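Long-range contacts in acyl-CoA thioesterase (Alicyclobacillus acidocaldarius subsp. acidocaldarius, PDB 3RQB), which probably hydrolyses the thioester bond of acyl-coenzyme A substrates, using two hotdog domains, though its substrate is not established: residues F78-V83 / L96-D101; D14-S19 / A45-K50. All coordinates share one frame; numbering follows the deposited sequence.

Both contacts meet on helix 41-53, the helix of the amino-terminal hotdog domain, with centres about 11 Å apart. Contact 1 (78-83 with 96-101) pairs two antiparallel strands of the sheet that curls round this helix, while contact 2 (14-19 with 45-50) lays the end of helix 11-15 and the chain that follows against another side of it. Thr47 is shared by the two: its CG2 lies 3.7 Å from Ile80 CD1 and 3.9 Å from Phe78 CZ, whereas its OG1 faces Thr16 of contact 2. Beside it, Met48 SE packs 3.6 Å from Met98 CE, joining helix to sheet. No ligand or catalytic residue is identified near either contact.

Contact 1. Residues F78-V83 / L96-D101; sequences FVIEAV and LTMMQD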
loop_
_atom_site.group_PDB
_atom_site.type_symbol
_atom_site.label_atom_id
_atom_site.label_comp_id
_atom_site.label_asym_id
_atom_site.label_seq_id
_atom_site.Cartn_x
_atom_site.Cartn_y
_atom_site.Cartn_z
ATOM N N PHE B 78 -7.667 5.579 24.054
ATOM C CA PHE B 78 -7.341 4.335 23.380
ATOM C C PHE B 78 -5.970 3.918 23.851
ATOM O O PHE B 78 -5.285 4.668 24.554
ATOM C CB PHE B 78 -7.283 4.519 21.878
ATOM C CG PHE B 78 -6.293 5.538 21.455
ATOM C CD1 PHE B 78 -4.974 5.199 21.270
ATOM C CD2 PHE B 78 -6.677 6.854 21.268
ATOM C CE1 PHE B 78 -4.063 6.152 20.884
ATOM C CE2 PHE B 78 -5.763 7.816 20.888
ATOM C CZ PHE B 78 -4.462 7.465 20.691
ATOM N N VAL B 79 -5.590 2.704 23.479
ATOM C CA VAL B 79 -4.293 2.163 23.828
ATOM C C VAL B 79 -3.621 1.587 22.586
ATOM O O VAL B 79 -4.273 0.945 21.765
ATOM C CB VAL B 79 -4.455 1.081 24.895
ATOM C CG1 VAL B 79 -3.799 -0.220 24.460
ATOM C CG2 VAL B 79 -3.890 1.566 26.204
ATOM N N ILE B 80 -2.319 1.819 22.439
ATOM C CA ILE B 80 -1.594 1.265 21.307
ATOM C C ILE B 80 -0.459 0.391 21.763
ATOM O O ILE B 80 0.345 0.790 22.589
ATOM C CB ILE B 80 -0.991 2.350 20.423
ATOM C CG1 ILE B 80 -2.068 3.361 20.025
ATOM C CG2 ILE B 80 -0.348 1.718 19.181
ATOM C CD1 ILE B 80 -1.558 4.521 19.184
ATOM N N GLU B 81 -0.368 -0.798 21.195
ATOM C CA GLU B 81 0.731 -1.686 21.515
ATOM C C GLU B 81 1.643 -1.809 20.305
ATOM O O GLU B 81 1.291 -2.458 19.321
ATOM C CB GLU B 81 0.155 -3.045 21.858
ATOM C CG GLU B 81 1.148 -4.054 22.333
ATOM C CD GLU B 81 0.462 -5.324 22.766
ATOM O OE1 GLU B 81 -0.138 -5.327 23.867
ATOM O OE2 GLU B 81 0.502 -6.305 21.989
ATOM N N ALA B 82 2.829 -1.214 20.385
ATOM C CA ALA B 82 3.735 -1.191 19.230
ATOM C C ALA B 82 4.983 -2.086 19.397
ATOM O O ALA B 82 5.867 -1.771 20.193
ATOM C CB ALA B 82 4.140 0.248 18.908
ATOM N N VAL B 83 5.062 -3.181 18.630
ATOM C CA VAL B 83 6.194 -4.120 18.714
ATOM C C VAL B 83 7.266 -3.892 17.651
ATOM O O VAL B 83 6.967 -3.857 16.452
ATOM C CB VAL B 83 5.753 -5.609 18.603
ATOM C CG1 VAL B 83 6.959 -6.531 18.751
ATOM C CG2 VAL B 83 4.696 -5.946 19.637
ATOM N N LEU B 96 1.714 -2.758 14.959
ATOM C CA LEU B 96 0.976 -1.959 15.928
ATOM C C LEU B 96 -0.513 -2.233 15.958
ATOM O O LEU B 96 -1.132 -2.624 14.958
ATOM C CB LEU B 96 1.210 -0.468 15.712
ATOM C CG LEU B 96 2.647 -0.051 15.428
ATOM C CD1 LEU B 96 2.910 -0.106 13.931
ATOM C CD2 LEU B 96 2.895 1.339 15.956
ATOM N N THR B 97 -1.071 -2.018 17.143
ATOM C CA THR B 97 -2.462 -2.299 17.423
ATOM C C THR B 97 -3.032 -1.240 18.357
ATOM O O THR B 97 -2.431 -0.927 19.388
ATOM C CB THR B 97 -2.584 -3.678 18.080
ATOM O OG1 THR B 97 -1.840 -4.638 17.310
ATOM C CG2 THR B 97 -4.039 -4.101 18.170
HETATM N N MSE B 98 -4.195 -0.703 18.004
HETATM C CA MSE B 98 -4.870 0.291 18.833
HETATM C C MSE B 98 -6.179 -0.262 19.382
HETATM O O MSE B 98 -7.045 -0.682 18.620
HETATM C CB MSE B 98 -5.137 1.575 18.043
HETATM C CG MSE B 98 -5.985 2.592 18.807
HETATM SE SE MSE B 98 -6.594 4.081 17.705
HETATM C CE MSE B 98 -4.842 4.757 17.079
HETATM N N MSE B 99 -6.320 -0.252 20.704
HETATM C CA MSE B 99 -7.521 -0.767 21.357
HETATM C C MSE B 99 -8.250 0.280 22.180
HETATM O O MSE B 99 -7.627 1.118 22.819
HETATM C CB MSE B 99 -7.165 -1.951 22.256
HETATM C CG MSE B 99 -6.873 -3.222 21.487
HETATM SE SE MSE B 99 -5.637 -4.396 22.417
HETATM C CE MSE B 99 -4.054 -3.225 22.449
ATOM N N GLN B 100 -9.577 0.220 22.143
ATOM C CA GLN B 100 -10.439 0.971 23.056
ATOM C C GLN B 100 -11.440 0.007 23.661
ATOM O O GLN B 100 -12.065 -0.772 22.935
ATOM C CB GLN B 100 -11.216 2.038 22.305
ATOM C CG GLN B 100 -10.512 3.342 22.181
ATOM C CD GLN B 100 -11.220 4.249 21.215
ATOM O OE1 GLN B 100 -11.882 3.779 20.285
ATOM N NE2 GLN B 100 -11.101 5.558 21.430
ATOM N N ASP B 101 -11.610 0.057 24.979
ATOM C CA ASP B 101 -12.572 -0.823 25.635
ATOM C C ASP B 101 -12.289 -2.291 25.303
ATOM O O ASP B 101 -13.215 -3.063 25.047
ATOM C CB ASP B 101 -14.006 -0.484 25.206
ATOM C CG ASP B 101 -14.329 0.993 25.343
ATOM O OD1 ASP B 101 -14.527 1.449 26.491
ATOM O OD2 ASP B 101 -14.401 1.691 24.300
#
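Met98 lays its selenium over one face of the Phe78 ring, 4.3 Å from SE to the ring centroid and offset toward the rim, a Met-aromatic contact made with selenomethionine. Its CG meets the ring at CD1, while CE bends on to Ile80 CD1 at 3.9 Å. Phe78 reaches this place because CG sits between its backbone N and carbonyl carbon (chi1 58°), which turns one face of the ring to the Met98 selenium. Replacing Phe78 by alanine would probably leave that selenium without its aromatic platform and open a gap beside Met98 CG. Further along this face, small Ala82 leaves room for Leu96, whose CD2 lies 3.4 Å from Ala82 CB. On the other face, Val79 CG1 touches Met99 CE at 3.6 Å. Behind the side chains, Val79 and Met99 form an antiparallel hydrogen-bonded pair: Val79 N gives to Met99 O at 2.7 Å and Met99 N to Val79 O at 2.6 Å. At the strand end, Gln100 NE2 bonds Lys74 O and Pro77 O, fixing the amide of a side chain whose CG packs on Phe78 CB. This hairpin lies between strands 25-28 and 103-113, its Phe78, Ile80, Leu96 and Met98 face packed against helix 41-53.

Contact 2. Residues D14-S19 / A45-K50; sequences DATALS and AATMLK
Thr16 holds its hydroxyl over its own backbone, flanked by N and the carbonyl carbon (chi1 69°), a choice that sends the methyl toward Thr47 and the hydroxyl back to the last turn of helix 11-15. Thr47, with chi1 at -67°, brings its OG1 to meet that methyl. The two side chains pass one another, pointing opposite ways, with Thr16 CG2 coming within 3.7 Å of Thr47 OG1. This is a methyl against a hydroxyl, a van der Waals contact, and each hydroxyl has its partner elsewhere: Thr16 OG1 bonds Phe12 O of helix 11-15, which ends just before it, and Thr47 OG1 bonds Ile43 O one turn back in its own helix. Threonine suits both places, since its hydroxyl can bond the preceding helical turn while its methyl is left for packing.

Around this pair the contacts are looser and apolar. Thr16 CG2 also meets Ala46 CB at 4.2 Å, a small residue that the methyl can reach. The backbones come nearest at the threonines, with Thr16 CA 5.0 Å from Thr47 CA. Leu18 reaches in with CD1 4.2 Å from Lys50 CB, and its CD2 lies 4.3 Å from Thr47 CG2. Lys50 uses only its aliphatic part: CG rests 4.1 Å from Thr16 CB, and the chain then leads the ammonium away toward Asp181, with which it forms a long, weak ion pair. A lysine can thus cover apolar neighbours and still turn its charge away from them.

The partner, helix 41-53, also touches helix 182-188 through Ala46 and Lys50, and strands 61-69 and 103-113 through Ala45, Met48 and Leu49. It is the central helix that the curved antiparallel sheet wraps in the hotdog fold, here flanked by the amino-terminal segment.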
loop_
_atom_site.group_PDB
_atom_site.type_symbol
_atom_site.label_atom_id
_atom_site.label_comp_id
_atom_site.label_asym_id
_atom_site.label_seq_id
_atom_site.Cartn_x
_atom_site.Cartn_y
_atom_site.Cartn_z
ATOM N N ASP B 14 -1.151 17.905 19.611
ATOM C CA ASP B 14 -2.094 17.677 20.685
ATOM C C ASP B 14 -2.839 16.362 20.460
ATOM O O ASP B 14 -2.986 15.561 21.371
ATOM C CB ASP B 14 -3.065 18.852 20.779
ATOM C CG ASP B 14 -3.549 19.096 22.190
ATOM O OD1 ASP B 14 -4.739 18.821 22.461
ATOM O OD2 ASP B 14 -2.738 19.555 23.026
ATOM N N ALA B 15 -3.292 16.132 19.236
ATOM C CA ALA B 15 -4.013 14.903 18.906
ATOM C C ALA B 15 -3.119 13.677 18.982
ATOM O O ALA B 15 -3.544 12.604 19.418
ATOM C CB ALA B 15 -4.612 15.005 17.523
ATOM N N THR B 16 -1.878 13.843 18.538
ATOM C CA THR B 16 -0.931 12.736 18.469
ATOM C C THR B 16 -0.075 12.642 19.723
ATOM O O THR B 16 0.863 11.844 19.783
ATOM C CB THR B 16 -0.015 12.840 17.248
ATOM O OG1 THR B 16 0.877 13.951 17.417
ATOM C CG2 THR B 16 -0.844 13.005 15.965
ATOM N N ALA B 17 -0.365 13.487 20.707
ATOM C CA ALA B 17 0.323 13.387 21.987
ATOM C C ALA B 17 0.074 11.997 22.570
ATOM O O ALA B 17 -1.075 11.546 22.654
ATOM C CB ALA B 17 -0.156 14.474 22.948
ATOM N N LEU B 18 1.156 11.322 22.952
ATOM C CA LEU B 18 1.075 9.998 23.558
ATOM C C LEU B 18 1.842 9.970 24.870
ATOM O O LEU B 18 2.601 10.892 25.194
ATOM C CB LEU B 18 1.647 8.923 22.632
ATOM C CG LEU B 18 1.015 8.767 21.247
ATOM C CD1 LEU B 18 1.635 7.610 20.465
ATOM C CD2 LEU B 18 -0.494 8.591 21.376
ATOM N N SER B 19 1.615 8.918 25.643
ATOM C CA SER B 19 2.445 8.664 26.802
ATOM C C SER B 19 2.800 7.190 26.807
ATOM O O SER B 19 2.042 6.353 26.318
ATOM C CB SER B 19 1.720 9.041 28.091
ATOM O OG SER B 19 0.882 7.982 28.519
ATOM N N ALA B 45 -3.614 7.679 11.559
ATOM C CA ALA B 45 -2.430 7.058 10.980
ATOM C C ALA B 45 -1.158 7.728 11.486
ATOM O O ALA B 45 -0.181 7.045 11.791
ATOM C CB ALA B 45 -2.495 7.087 9.446
ATOM N N ALA B 46 -1.175 9.061 11.562
ATOM C CA ALA B 46 -0.072 9.823 12.144
ATOM C C ALA B 46 0.151 9.324 13.565
ATOM O O ALA B 46 1.259 8.955 13.949
ATOM C CB ALA B 46 -0.393 11.302 12.144
ATOM N N THR B 47 -0.927 9.284 14.335
ATOM C CA THR B 47 -0.890 8.657 15.650
ATOM C C THR B 47 -0.268 7.247 15.654
ATOM O O THR B 47 0.584 6.961 16.479
ATOM C CB THR B 47 -2.290 8.594 16.259
ATOM O OG1 THR B 47 -2.730 9.924 16.545
ATOM C CG2 THR B 47 -2.260 7.788 17.536
HETATM N N MSE B 48 -0.689 6.372 14.746
HETATM C CA MSE B 48 -0.115 5.028 14.662
HETATM C C MSE B 48 1.397 5.068 14.476
HETATM O O MSE B 48 2.105 4.178 14.950
HETATM C CB MSE B 48 -0.746 4.218 13.522
HETATM C CG MSE B 48 -2.169 3.754 13.799
HETATM SE SE MSE B 48 -2.317 2.755 15.472
HETATM C CE MSE B 48 -2.613 0.976 14.730
ATOM N N LEU B 49 1.887 6.094 13.780
ATOM C CA LEU B 49 3.314 6.217 13.452
ATOM C C LEU B 49 4.194 6.736 14.604
ATOM O O LEU B 49 5.315 6.239 14.830
ATOM C CB LEU B 49 3.484 7.108 12.221
ATOM C CG LEU B 49 4.908 7.336 11.711
ATOM C CD1 LEU B 49 5.539 6.032 11.236
ATOM C CD2 LEU B 49 4.900 8.368 10.591
ATOM N N LYS B 50 3.685 7.735 15.324
ATOM C CA LYS B 50 4.401 8.290 16.460
ATOM C C LYS B 50 4.746 7.182 17.425
ATOM O O LYS B 50 5.848 7.146 17.957
ATOM C CB LYS B 50 3.567 9.345 17.180
ATOM C CG LYS B 50 3.262 10.559 16.333
ATOM C CD LYS B 50 4.525 11.112 15.688
ATOM C CE LYS B 50 5.440 11.781 16.705
ATOM N NZ LYS B 50 6.672 12.319 16.050
#